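Local coordinates for DUF7790 domain-containing protein (PDB 6ULO) that is of unknown function but has a Rossmann-like alpha/beta fold and is probably tethered to a membrane by a helix absent from this truncated construct, at residues A[226-231]-A[254-259]; A[104-109]-A[117-122]; A[65-70]-A[77-82]; A[131-134]-A[138-141]; A[12-17]-A[185-190]. All blocks are in the same frame, centred on the assembly; numbering follows the deposited sequence.

Contact 1 (A[226-231]-A[254-259]); sequences AEEYFA and TISVRK
The carboxylate of E228 takes two hydrogen bonds from S256, one for each oxygen. S256 OG donates to E228 OE1 at 2.7 Å, on the syn lone pair that faces the other oxygen. The backbone N of S256 reaches E228 OE2 at 2.8 Å and comes from above the carboxylate plane, with an N-H...O angle of 158°. Both donors belong to one residue: S256 carries OG between its own N and carbonyl carbon (chi1 61°), close enough to the N-H for one acid group to span the two. Around OE2 the neighbours are aliphatic carbons: E228 OE2 lies 3.5 Å from I255 CB and 3.8 Å from both CG1 and CG2 of V257. The extended E228 chain bridges the tips of two neighbouring parallel strands of the Rossmann-like sheet, since residues 226-229 form a 3-10 turn after strand 218-222 and S256 directly follows strand 249-255. A backbone bond from Y229 N to A226 O, 3.1 Å, closes the turn that carries the glutamate. N225 ND2 adds another bond to E228 OE1, which should help fix the carboxylate's rotation. One residue earlier, E227 forms a salt bridge with R253 and a hydrogen bond with Y232, while T254 OG1 is bonded to E50. Helix 299-306 covers the apolar flank, with L300 against V257 and M303 against I255.

Contact 2 (A[104-109]-A[117-122]); sequences ILFLQK and IRLWGK
F106 lays one face of its ring over L119 CB and turns its edge to W120. The L119 methylene carbon stands 4.0 Å from the F106 centroid and 16° off the ring normal, a CH-pi contact displaced toward the rim. From the same leucine, CD1 reaches F106 CD1 at 3.8 Å. The aromatic pair is T-shaped: the F106 ring centroid is 4.8 Å from that of the five-membered ring of W120, and the planes meet at 72°. F106 CE2 does the pointing, 3.7 Å from W120 CD2 and above the middle of the indole. W120 reaches this position with its first torsion at -93°, turned well off a staggered value, and T103 OG1 holds the indole NE1 by a hydrogen bond. One phenyl group is thus gripped on two sides by consecutive residues of the last turn of helix 113-120, without any polar bond between the segments. The contact is buried and belongs to the run of helices inserted between strands 86-91 and 191-195. Helix 125-135 brings A128 against F106 and E127 against L119, while Y146 of helix 139-166 touches F106 and sets its ring nearly parallel to that of W120.

Contact 3 (A[65-70]-A[77-82]); sequences NVYVGV and TIAAWA
At the edge of the Y67 ring, close to its plane, sits the CG2 methyl of I78, 3.7 Å from Y67 CE1; A79 CB approaches obliquely, 3.8 Å from Y67 CD1. This is the packing of strand on helix inside a beta-alpha-beta unit, strand 66-69, helix 74-82 and strand 86-91, within the Rossmann-like sheet. Y67 reaches the helix because CG lies anti to the backbone N (chi1 -176°), which carries the ring out from the strand toward helix 74-82. I78 crosses it at about a right angle and offers two branches, with CG2 at the ring edge and CD1 3.7 Å from the Y67 hydroxyl oxygen. The small A79 lets the backbone of the helix come near: A79 CA is 4.0 Å from Y67 CD1. From the two flanking strands, I220 of 218-222 touches both Y67 and I78, and I87 of 86-91 touches Y67 and A79. The buried hydroxyl of Y67 is satisfied by N75 OD1 and N75 ND2 binds V70 O, so N75, in the first turn of the helix, ties the ring to the end of the strand. Farther along the strand, Y67 CE2 rests 3.8 Å from the CA of G69.

Contact 4 (A[131-134]-A[138-141]); sequences LIQV and DPEV
P139 fits its ring against I132 and Q133, and no hydrogen bond crosses the contact. The first group of touches is reciprocal and involves two carbonyls. P139 CB lies 3.5 Å from the backbone O of I132, while the CG2 methyl of I132 lies 3.6 Å from the backbone O of P139. CG2 and CB themselves are 4.1 Å apart, so aliphatic carbon meets aliphatic carbon only loosely. P139 CB also rests 3.7 Å from Q133 CA, which brings the two backbones close together.

The second group is the amide of Q133 over the far end of the proline ring. P139 CG lies over the face of the amide, 3.7 Å from Q133 OE1 and 3.8 Å from Q133 NE2. A bend at chi2 (67°) folds the glutamine back to this place, although its CB starts out pointing away from the proline.

These residues flank the short link between helix 125-135 and helix 139-166, within the helical insertion of the Rossmann-like fold. P139 is near the start of helix 139-166, where a residue without an N-H costs no helical hydrogen bond; V141 N bonds back to D138 O at 3.2 Å.

Polar bonds lie outside the contact proper. K143 NZ, one turn farther on, binds Q133 OE1, which probably helps hold the amide over the proline. On the buried flank, I132 continues onto Y142 and Y146 of helix 139-166, whereas Q133 stays exposed.

Contact 5 (A[12-17]-A[185-190]); sequences ENQNVS and LAIEGK
A side chain more than 170 residues away in sequence reaches the carboxyl end of helix 176-187: N15 ND2 donates to the backbone O of E188 at 3.0 Å. The bond is nearly straight (167°) and flat at both ends, the donor lying in the carbonyl plane on a lone pair and the acceptor lying in the amide plane of N15. It belongs to one of two modelled conformers of N15, so it need not be made all the time.

Beside it the contacts are looser. Q14 bends at chi2 and brings OE1 to 3.5 Å from I187 CG2, while its NE2 turns back along the loop and binds the backbone O of E12 at 2.9 Å. In addition, V16 CG1 lies 4.0 Å from E188 OE2. The E188 carboxylate itself is engaged from within its segment: K190 NZ forms a salt bridge to E188 OE1 at 2.8 Å and meets it from above the carboxylate plane. E20 of helix 18-28 is a second acid for the same lysine, which thus ties the N-terminal helix to the start of strand 191-195.

The loop is shaped by its own polar groups. N13 OD1 accepts from N15 N at 3.1 Å in an Asx turn, and S17 OG then N-caps helix 18-28 through the backbone N of E20. On the facing side, G189 has positive phi, and bonds from K190 N to L185 O (2.9 Å) and from G189 N to A186 O (3.2 Å) complete a Schellman motif, a common C-terminal ending of a helix.

How the contacts relate
Contact 3 lies nearest the middle of the chain, its centre about 6 Å from the chain's centre. Contact 1 reaches the same sheet, with centres about 21 Å apart and nearest atoms about 5 Å apart. Contacts 2 and 4 fall on the other side of the molecule from contact 1, in consecutive helices. Their centres are about 14 Å apart and they touch: L131 CD2 lies 3.8 Å from K109 CG, and I132 CD1 lies 4.2 Å from F106 CZ. Contact 5 joins contact 2 where Q108 NE2 meets A186 O at 2.9 Å, a probable hydrogen bond. Residues 12-17 and 185-190 close a long loop of chain enclosing contacts 2, 3 and 4.

Contact 1 (A[226-231]-A[254-259])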
# COMPACT_ATOMS: atom_id res chain seq x y z
N ALA A 226 8.65 6.15 2.80
CA ALA A 226 9.68 6.01 1.78
C ALA A 226 10.30 7.35 1.39
O ALA A 226 11.49 7.40 1.07
CB ALA A 226 9.10 5.34 0.54
N GLU A 227 9.52 8.44 1.45
CA GLU A 227 10.04 9.74 1.05
C GLU A 227 11.11 10.23 2.00
O GLU A 227 11.85 11.15 1.65
CB GLU A 227 8.92 10.77 0.94
CG GLU A 227 7.85 10.48 -0.13
CD GLU A 227 6.59 11.23 0.17
OE1 GLU A 227 5.85 10.76 1.05
OE2 GLU A 227 6.35 12.30 -0.44
N GLU A 228 11.20 9.68 3.21
CA GLU A 228 12.27 10.08 4.11
C GLU A 228 13.64 9.70 3.59
O GLU A 228 14.65 10.19 4.14
CB GLU A 228 12.05 9.46 5.49
CG GLU A 228 10.77 9.93 6.16
CD GLU A 228 10.81 9.80 7.67
OE1 GLU A 228 10.77 8.67 8.18
OE2 GLU A 228 10.87 10.85 8.35
N TYR A 229 13.72 8.87 2.55
CA TYR A 229 15.00 8.41 2.02
C TYR A 229 15.50 9.22 0.82
O TYR A 229 16.58 8.90 0.30
CB TYR A 229 14.90 6.93 1.64
CG TYR A 229 14.74 6.04 2.82
CD1 TYR A 229 15.83 5.38 3.37
CD2 TYR A 229 13.48 5.87 3.42
CE1 TYR A 229 15.69 4.57 4.47
CE2 TYR A 229 13.33 5.05 4.54
CZ TYR A 229 14.45 4.41 5.05
OH TYR A 229 14.33 3.59 6.15
N PHE A 230 14.77 10.24 0.37
CA PHE A 230 15.23 10.95 -0.83
C PHE A 230 14.67 12.36 -0.89
O PHE A 230 13.56 12.63 -0.43
CB PHE A 230 14.87 10.19 -2.13
CG PHE A 230 13.40 9.82 -2.27
CD1 PHE A 230 12.47 10.74 -2.76
CD2 PHE A 230 12.96 8.54 -1.95
CE1 PHE A 230 11.13 10.37 -2.94
CE2 PHE A 230 11.64 8.18 -2.11
CZ PHE A 230 10.73 9.09 -2.60
N ALA A 231 15.44 13.26 -1.51
CA ALA A 231 14.88 14.48 -2.04
C ALA A 231 14.22 14.14 -3.37
O ALA A 231 14.72 13.30 -4.12
CB ALA A 231 15.98 15.54 -2.23
N THR A 254 4.00 8.59 6.16
CA THR A 254 4.42 8.79 7.54
C THR A 254 5.80 9.43 7.54
O THR A 254 6.54 9.39 6.55
CB THR A 254 4.51 7.44 8.27
OG1 THR A 254 5.30 6.52 7.51
CG2 THR A 254 3.14 6.88 8.49
N ILE A 255 6.12 10.06 8.68
CA ILE A 255 7.46 10.58 8.93
C ILE A 255 7.89 10.18 10.34
O ILE A 255 7.10 9.74 11.17
CB ILE A 255 7.61 12.10 8.74
CG1 ILE A 255 6.71 12.87 9.72
CG2 ILE A 255 7.48 12.49 7.23
CD1 ILE A 255 7.15 14.34 9.88
N SER A 256 9.19 10.34 10.58
CA SER A 256 9.75 9.93 11.87
C SER A 256 10.79 10.90 12.40
O SER A 256 11.54 10.53 13.30
CB SER A 256 10.32 8.51 11.76
OG SER A 256 11.37 8.44 10.80
N VAL A 257 10.86 12.10 11.84
CA VAL A 257 11.83 13.11 12.24
C VAL A 257 11.06 14.34 12.72
O VAL A 257 9.87 14.48 12.49
CB VAL A 257 12.79 13.48 11.08
CG1 VAL A 257 13.54 12.27 10.60
CG2 VAL A 257 12.01 14.09 9.95
N ARG A 258 11.79 15.24 13.38
CA ARG A 258 11.23 16.47 13.93
C ARG A 258 9.97 16.20 14.75
O ARG A 258 8.92 16.81 14.54
CB ARG A 258 10.99 17.54 12.85
CG ARG A 258 12.26 18.10 12.22
CD ARG A 258 13.16 18.81 13.26
NE ARG A 258 12.49 19.87 14.02
CZ ARG A 258 12.40 21.13 13.61
NH1 ARG A 258 12.86 21.48 12.42
NH2 ARG A 258 11.82 22.04 14.38
N LYS A 259 10.09 15.29 15.71
CA LYS A 259 8.93 14.97 16.53
C LYS A 259 8.49 16.14 17.41
O LYS A 259 7.36 16.13 17.90
CB LYS A 259 9.22 13.73 17.36
CG LYS A 259 10.16 13.99 18.50
CD LYS A 259 10.81 12.69 18.98
CE LYS A 259 9.83 11.74 19.62
NZ LYS A 259 10.50 10.87 20.68

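Contact 2 (A[104-109]-A[117-122])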
# COMPACT_ATOMS: atom_id res chain seq x y z
N ILE A 104 -2.24 -12.67 -1.94
CA ILE A 104 -3.40 -12.68 -2.82
C ILE A 104 -3.91 -14.10 -3.05
O ILE A 104 -5.12 -14.36 -3.05
CB ILE A 104 -3.04 -11.96 -4.14
CG1 ILE A 104 -2.81 -10.47 -3.84
CG2 ILE A 104 -4.10 -12.19 -5.22
CD1 ILE A 104 -2.03 -9.74 -4.91
N LEU A 105 -2.99 -15.05 -3.27
CA LEU A 105 -3.39 -16.45 -3.41
C LEU A 105 -4.11 -16.93 -2.17
O LEU A 105 -5.16 -17.59 -2.26
CB LEU A 105 -2.14 -17.28 -3.67
CG LEU A 105 -2.30 -18.79 -3.70
CD1 LEU A 105 -3.22 -19.28 -4.83
CD2 LEU A 105 -0.89 -19.45 -3.81
N PHE A 106 -3.58 -16.58 -0.98
CA PHE A 106 -4.24 -17.01 0.26
C PHE A 106 -5.62 -16.38 0.40
O PHE A 106 -6.57 -17.06 0.80
CB PHE A 106 -3.41 -16.68 1.48
CG PHE A 106 -2.12 -17.44 1.62
CD1 PHE A 106 -1.79 -18.52 0.80
CD2 PHE A 106 -1.22 -17.07 2.63
CE1 PHE A 106 -0.60 -19.20 0.99
CE2 PHE A 106 -0.03 -17.74 2.83
CZ PHE A 106 0.28 -18.83 2.00
N LEU A 107 -5.77 -15.11 0.03
CA LEU A 107 -7.09 -14.48 0.06
C LEU A 107 -8.07 -15.20 -0.85
O LEU A 107 -9.21 -15.47 -0.46
CB LEU A 107 -7.00 -13.01 -0.38
CG LEU A 107 -6.35 -12.07 0.64
CD1 LEU A 107 -5.98 -10.75 -0.07
CD2 LEU A 107 -7.31 -11.81 1.81
N GLN A 108 -7.64 -15.51 -2.08
CA GLN A 108 -8.51 -16.22 -3.01
C GLN A 108 -9.04 -17.52 -2.43
O GLN A 108 -10.20 -17.87 -2.63
CB GLN A 108 -7.78 -16.49 -4.32
CG GLN A 108 -7.52 -15.20 -5.12
CD GLN A 108 -6.59 -15.40 -6.27
OE1 GLN A 108 -5.83 -16.37 -6.30
NE2 GLN A 108 -6.64 -14.48 -7.22
N LYS A 109 -8.20 -18.25 -1.69
CA LYS A 109 -8.56 -19.57 -1.21
C LYS A 109 -9.20 -19.55 0.17
O LYS A 109 -9.70 -20.58 0.61
CB LYS A 109 -7.32 -20.46 -1.19
CG LYS A 109 -6.74 -20.70 -2.58
CD LYS A 109 -7.74 -21.34 -3.51
CE LYS A 109 -7.05 -21.67 -4.82
NZ LYS A 109 -7.95 -22.39 -5.73
N ILE A 117 -5.68 -15.75 8.09
CA ILE A 117 -4.71 -15.67 9.18
C ILE A 117 -4.08 -17.03 9.41
O ILE A 117 -2.87 -17.13 9.62
CB ILE A 117 -5.36 -15.10 10.45
CG1 ILE A 117 -5.89 -13.68 10.17
CG2 ILE A 117 -4.38 -15.12 11.64
CD1 ILE A 117 -4.81 -12.63 9.85
N ARG A 118 -4.88 -18.09 9.33
CA ARG A 118 -4.37 -19.43 9.58
C ARG A 118 -3.32 -19.85 8.54
O ARG A 118 -2.30 -20.44 8.90
CB ARG A 118 -5.53 -20.41 9.61
CG ARG A 118 -5.15 -21.79 10.07
CD ARG A 118 -6.38 -22.70 10.13
NE ARG A 118 -7.22 -22.52 8.96
CZ ARG A 118 -7.04 -23.14 7.80
NH1 ARG A 118 -6.00 -23.96 7.64
NH2 ARG A 118 -7.88 -22.93 6.79
N LEU A 119 -3.56 -19.58 7.25
CA LEU A 119 -2.58 -19.98 6.23
C LEU A 119 -1.24 -19.30 6.44
O LEU A 119 -0.19 -19.91 6.24
CB LEU A 119 -3.07 -19.67 4.81
CG LEU A 119 -4.17 -20.59 4.28
CD1 LEU A 119 -4.50 -20.13 2.86
CD2 LEU A 119 -3.78 -22.10 4.31
N TRP A 120 -1.24 -18.02 6.84
CA TRP A 120 0.02 -17.36 7.14
C TRP A 120 0.61 -17.80 8.47
O TRP A 120 1.81 -17.60 8.71
CB TRP A 120 -0.15 -15.83 7.16
CG TRP A 120 0.14 -15.15 5.83
CD1 TRP A 120 -0.69 -14.35 5.09
CD2 TRP A 120 1.39 -15.18 5.13
NE1 TRP A 120 -0.03 -13.87 3.98
CE2 TRP A 120 1.24 -14.38 3.97
CE3 TRP A 120 2.62 -15.79 5.37
CZ2 TRP A 120 2.28 -14.18 3.06
CZ3 TRP A 120 3.66 -15.60 4.45
CH2 TRP A 120 3.47 -14.80 3.31
N GLY A 121 -0.20 -18.48 9.31
CA GLY A 121 0.19 -18.84 10.65
C GLY A 121 0.83 -20.19 10.74
O GLY A 121 0.84 -20.98 9.79
N LYS A 122 1.35 -20.49 11.93
CA LYS A 122 1.96 -21.80 12.15
C LYS A 122 0.98 -22.94 11.90
O LYS A 122 1.34 -23.97 11.33
CB LYS A 122 2.48 -21.84 13.59

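Contact 3 (A[65-70]-A[77-82])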
# COMPACT_ATOMS: atom_id res chain seq x y z
N ASN A 65 -11.99 4.97 -6.26
CA ASN A 65 -11.01 5.08 -7.34
C ASN A 65 -9.88 4.08 -7.17
O ASN A 65 -10.04 3.08 -6.46
CB ASN A 65 -10.53 6.53 -7.49
CG ASN A 65 -11.65 7.44 -7.99
OD1 ASN A 65 -12.22 7.20 -9.04
ND2 ASN A 65 -11.98 8.44 -7.23
N VAL A 66 -8.75 4.28 -7.85
CA VAL A 66 -7.67 3.29 -7.83
C VAL A 66 -6.75 3.53 -6.64
O VAL A 66 -6.51 4.67 -6.23
CB VAL A 66 -6.92 3.28 -9.19
CG1 VAL A 66 -5.74 2.31 -9.17
CG2 VAL A 66 -7.91 2.92 -10.30
N TYR A 67 -6.20 2.46 -6.08
CA TYR A 67 -5.24 2.54 -4.98
C TYR A 67 -3.87 2.19 -5.52
O TYR A 67 -3.75 1.19 -6.24
CB TYR A 67 -5.64 1.51 -3.90
CG TYR A 67 -4.77 1.58 -2.68
CD1 TYR A 67 -5.22 2.22 -1.54
CD2 TYR A 67 -3.50 1.04 -2.66
CE1 TYR A 67 -4.43 2.33 -0.40
CE2 TYR A 67 -2.70 1.14 -1.51
CZ TYR A 67 -3.19 1.79 -0.40
OH TYR A 67 -2.42 1.91 0.74
N VAL A 68 -2.82 2.96 -5.17
CA VAL A 68 -1.42 2.61 -5.47
C VAL A 68 -0.64 2.68 -4.17
O VAL A 68 -0.72 3.69 -3.47
CB VAL A 68 -0.80 3.59 -6.48
CG1 VAL A 68 0.65 3.22 -6.76
CG2 VAL A 68 -1.67 3.63 -7.75
N GLY A 69 0.13 1.64 -3.84
CA GLY A 69 0.93 1.74 -2.62
C GLY A 69 2.18 0.89 -2.63
O GLY A 69 2.22 -0.20 -3.22
N VAL A 70 3.21 1.40 -1.94
CA VAL A 70 4.39 0.62 -1.60
C VAL A 70 4.06 -0.27 -0.40
O VAL A 70 3.10 -0.04 0.33
CB VAL A 70 5.60 1.54 -1.30
CG1 VAL A 70 5.84 2.51 -2.47
CG2 VAL A 70 5.41 2.27 0.02
N THR A 77 -5.56 -2.92 4.24
CA THR A 77 -6.33 -2.23 5.27
C THR A 77 -6.86 -0.90 4.74
O THR A 77 -8.07 -0.60 4.86
CB THR A 77 -5.46 -2.01 6.49
OG1 THR A 77 -5.15 -3.31 7.02
CG2 THR A 77 -6.16 -1.18 7.57
N ILE A 78 -5.98 -0.07 4.16
CA ILE A 78 -6.41 1.26 3.77
C ILE A 78 -7.38 1.18 2.59
O ILE A 78 -8.39 1.90 2.53
CB ILE A 78 -5.19 2.13 3.44
CG1 ILE A 78 -4.24 2.23 4.64
CG2 ILE A 78 -5.62 3.49 2.94
CD1 ILE A 78 -2.88 2.90 4.32
N ALA A 79 -7.09 0.28 1.63
CA ALA A 79 -7.95 0.13 0.45
C ALA A 79 -9.35 -0.35 0.82
O ALA A 79 -10.33 0.04 0.17
CB ALA A 79 -7.32 -0.83 -0.55
N ALA A 80 -9.47 -1.22 1.84
CA ALA A 80 -10.80 -1.64 2.25
C ALA A 80 -11.58 -0.46 2.82
O ALA A 80 -12.78 -0.31 2.56
CB ALA A 80 -10.70 -2.79 3.26
N TRP A 81 -10.93 0.37 3.65
CA TRP A 81 -11.59 1.56 4.16
C TRP A 81 -12.02 2.48 3.03
O TRP A 81 -13.11 3.07 3.06
CB TRP A 81 -10.64 2.32 5.08
CG TRP A 81 -10.27 1.62 6.35
CD1 TRP A 81 -10.97 0.61 6.95
CD2 TRP A 81 -9.11 1.83 7.15
NE1 TRP A 81 -10.32 0.20 8.12
CE2 TRP A 81 -9.18 0.94 8.25
CE3 TRP A 81 -8.02 2.71 7.06
CZ2 TRP A 81 -8.21 0.93 9.26
CZ3 TRP A 81 -7.03 2.66 8.03
CH2 TRP A 81 -7.15 1.81 9.13
N ALA A 82 -11.15 2.64 2.03
CA ALA A 82 -11.44 3.52 0.90
C ALA A 82 -12.45 2.92 -0.07
O ALA A 82 -13.01 3.66 -0.89
CB ALA A 82 -10.14 3.83 0.17

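Contact 4 (A[131-134]-A[138-141])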
# COMPACT_ATOMS: atom_id res chain seq x y z
N LEU A 131 -0.43 -25.48 -0.91
CA LEU A 131 -1.15 -24.64 -1.85
C LEU A 131 -0.17 -23.91 -2.76
O LEU A 131 -0.37 -23.85 -3.99
CB LEU A 131 -2.00 -23.64 -1.09
CG LEU A 131 -2.69 -22.55 -1.91
CD1 LEU A 131 -3.61 -23.18 -2.93
CD2 LEU A 131 -3.48 -21.63 -0.98
N ILE A 132 0.92 -23.38 -2.20
CA ILE A 132 1.94 -22.76 -3.04
C ILE A 132 2.49 -23.78 -4.02
O ILE A 132 2.69 -23.48 -5.21
CB ILE A 132 3.06 -22.13 -2.19
CG1 ILE A 132 2.51 -20.89 -1.47
CG2 ILE A 132 4.27 -21.77 -3.06
CD1 ILE A 132 3.40 -20.38 -0.32
N GLN A 133 2.75 -25.01 -3.55
CA GLN A 133 3.34 -26.04 -4.41
C GLN A 133 2.53 -26.28 -5.67
O GLN A 133 3.10 -26.46 -6.76
CB GLN A 133 3.47 -27.34 -3.61
CG GLN A 133 4.13 -28.48 -4.40
CD GLN A 133 5.60 -28.22 -4.70
OE1 GLN A 133 6.26 -27.51 -3.95
NE2 GLN A 133 6.12 -28.80 -5.76
N VAL A 134 1.20 -26.29 -5.56
CA VAL A 134 0.35 -26.58 -6.72
C VAL A 134 0.04 -25.36 -7.57
O VAL A 134 -0.56 -25.51 -8.64
CB VAL A 134 -0.96 -27.30 -6.34
CG1 VAL A 134 -0.67 -28.63 -5.67
CG2 VAL A 134 -1.87 -26.42 -5.49
N ASP A 138 7.28 -22.66 -10.53
CA ASP A 138 8.49 -22.47 -9.74
C ASP A 138 8.08 -22.19 -8.29
O ASP A 138 8.36 -21.11 -7.74
CB ASP A 138 9.38 -21.36 -10.29
CG ASP A 138 8.66 -20.02 -10.48
OD1 ASP A 138 7.41 -19.93 -10.44
OD2 ASP A 138 9.42 -19.03 -10.73
N PRO A 139 7.40 -23.13 -7.63
CA PRO A 139 6.87 -22.81 -6.30
C PRO A 139 7.94 -22.57 -5.28
O PRO A 139 7.63 -21.91 -4.27
CB PRO A 139 6.07 -24.07 -5.95
CG PRO A 139 6.78 -25.18 -6.74
CD PRO A 139 7.09 -24.51 -8.04
N GLU A 140 9.16 -23.09 -5.44
CA GLU A 140 10.17 -22.89 -4.41
C GLU A 140 10.51 -21.41 -4.22
O GLU A 140 10.87 -21.01 -3.11
CB GLU A 140 11.43 -23.68 -4.74
CG GLU A 140 12.37 -23.87 -3.57
CD GLU A 140 11.80 -24.70 -2.41
OE1 GLU A 140 10.77 -25.41 -2.54
OE2 GLU A 140 12.41 -24.67 -1.31
N VAL A 141 10.40 -20.59 -5.27
CA VAL A 141 10.61 -19.15 -5.13
C VAL A 141 9.70 -18.62 -4.03
O VAL A 141 10.12 -17.83 -3.16
CB VAL A 141 10.34 -18.45 -6.48
CG1 VAL A 141 10.29 -16.95 -6.32
CG2 VAL A 141 11.42 -18.84 -7.51

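Contact 5 (A[12-17]-A[185-190])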
# COMPACT_ATOMS: atom_id res chain seq x y z
N GLU A 12 -15.00 -20.43 -16.29
CA GLU A 12 -14.02 -20.18 -15.24
C GLU A 12 -13.62 -18.71 -15.19
O GLU A 12 -12.78 -18.33 -14.36
CB GLU A 12 -12.79 -21.08 -15.41
N ASN A 13 -14.19 -17.90 -16.08
CA ASN A 13 -14.09 -16.45 -16.13
C ASN A 13 -14.67 -15.84 -14.86
O ASN A 13 -15.89 -15.92 -14.61
CB ASN A 13 -14.85 -16.01 -17.39
CG ASN A 13 -14.84 -14.51 -17.62
OD1 ASN A 13 -14.27 -13.73 -16.86
ND2 ASN A 13 -15.48 -14.10 -18.72
N GLN A 14 -13.82 -15.21 -14.06
CA GLN A 14 -14.25 -14.64 -12.79
C GLN A 14 -14.87 -13.25 -12.94
O GLN A 14 -15.54 -12.79 -12.01
CB GLN A 14 -13.07 -14.56 -11.82
CG GLN A 14 -12.32 -15.87 -11.64
CD GLN A 14 -13.15 -16.91 -10.89
OE1 GLN A 14 -13.54 -16.69 -9.76
NE2 GLN A 14 -13.42 -18.05 -11.53
N ASN A 15 -14.67 -12.56 -14.05
CA ASN A 15 -15.10 -11.18 -14.03
C ASN A 15 -16.59 -11.04 -14.34
O ASN A 15 -17.20 -11.83 -15.06
CB ASN A 15 -14.17 -10.27 -14.83
CG ASN A 15 -12.77 -10.23 -14.23
OD1 ASN A 15 -11.81 -10.70 -14.83
ND2 ASN A 15 -12.66 -9.68 -13.01
N VAL A 16 -17.19 -10.03 -13.71
CA VAL A 16 -18.65 -9.88 -13.76
C VAL A 16 -19.14 -9.19 -15.03
O VAL A 16 -20.36 -9.07 -15.23
CB VAL A 16 -19.17 -9.11 -12.54
CG1 VAL A 16 -18.76 -9.83 -11.25
CG2 VAL A 16 -18.64 -7.67 -12.59
N SER A 17 -18.23 -8.74 -15.90
CA SER A 17 -18.63 -8.22 -17.21
C SER A 17 -17.41 -8.30 -18.11
O SER A 17 -16.27 -8.38 -17.64
CB SER A 17 -19.07 -6.75 -17.14
OG SER A 17 -17.95 -5.95 -16.81
N LEU A 185 -11.91 -8.40 -4.39
CA LEU A 185 -10.90 -7.86 -5.30
C LEU A 185 -9.86 -8.91 -5.66
O LEU A 185 -9.44 -8.99 -6.83
CB LEU A 185 -10.22 -6.64 -4.68
CG LEU A 185 -11.11 -5.44 -4.38
CD1 LEU A 185 -10.25 -4.28 -3.80
CD2 LEU A 185 -11.88 -4.97 -5.63
N ALA A 186 -9.41 -9.70 -4.68
CA ALA A 186 -8.39 -10.71 -4.96
C ALA A 186 -8.90 -11.71 -5.99
O ALA A 186 -8.19 -12.03 -6.95
CB ALA A 186 -7.95 -11.41 -3.69
N ILE A 187 -10.12 -12.22 -5.78
CA ILE A 187 -10.71 -13.19 -6.68
C ILE A 187 -10.83 -12.62 -8.09
O ILE A 187 -10.65 -13.34 -9.08
CB ILE A 187 -12.08 -13.64 -6.12
CG1 ILE A 187 -11.85 -14.55 -4.93
CG2 ILE A 187 -12.90 -14.38 -7.20
CD1 ILE A 187 -13.13 -14.88 -4.16
N GLU A 188 -11.15 -11.34 -8.21
CA GLU A 188 -11.39 -10.69 -9.49
C GLU A 188 -10.12 -10.27 -10.19
O GLU A 188 -10.21 -9.71 -11.29
CB GLU A 188 -12.33 -9.49 -9.26
CG GLU A 188 -13.72 -9.98 -8.91
CD GLU A 188 -14.71 -8.90 -8.51
OE1 GLU A 188 -14.31 -7.76 -8.21
OE2 GLU A 188 -15.92 -9.23 -8.46
N GLY A 189 -8.94 -10.52 -9.62
CA GLY A 189 -7.71 -10.12 -10.25
C GLY A 189 -7.42 -8.64 -10.12
O GLY A 189 -6.58 -8.10 -10.85
N LYS A 190 -8.06 -7.97 -9.17
CA LYS A 190 -7.97 -6.53 -9.02
C LYS A 190 -6.94 -6.09 -8.01
O LYS A 190 -6.85 -4.88 -7.76
CB LYS A 190 -9.35 -5.96 -8.66
CG LYS A 190 -10.41 -6.18 -9.74
CD LYS A 190 -11.76 -5.69 -9.27
CE LYS A 190 -12.78 -5.72 -10.38
NZ LYS A 190 -14.13 -5.46 -9.81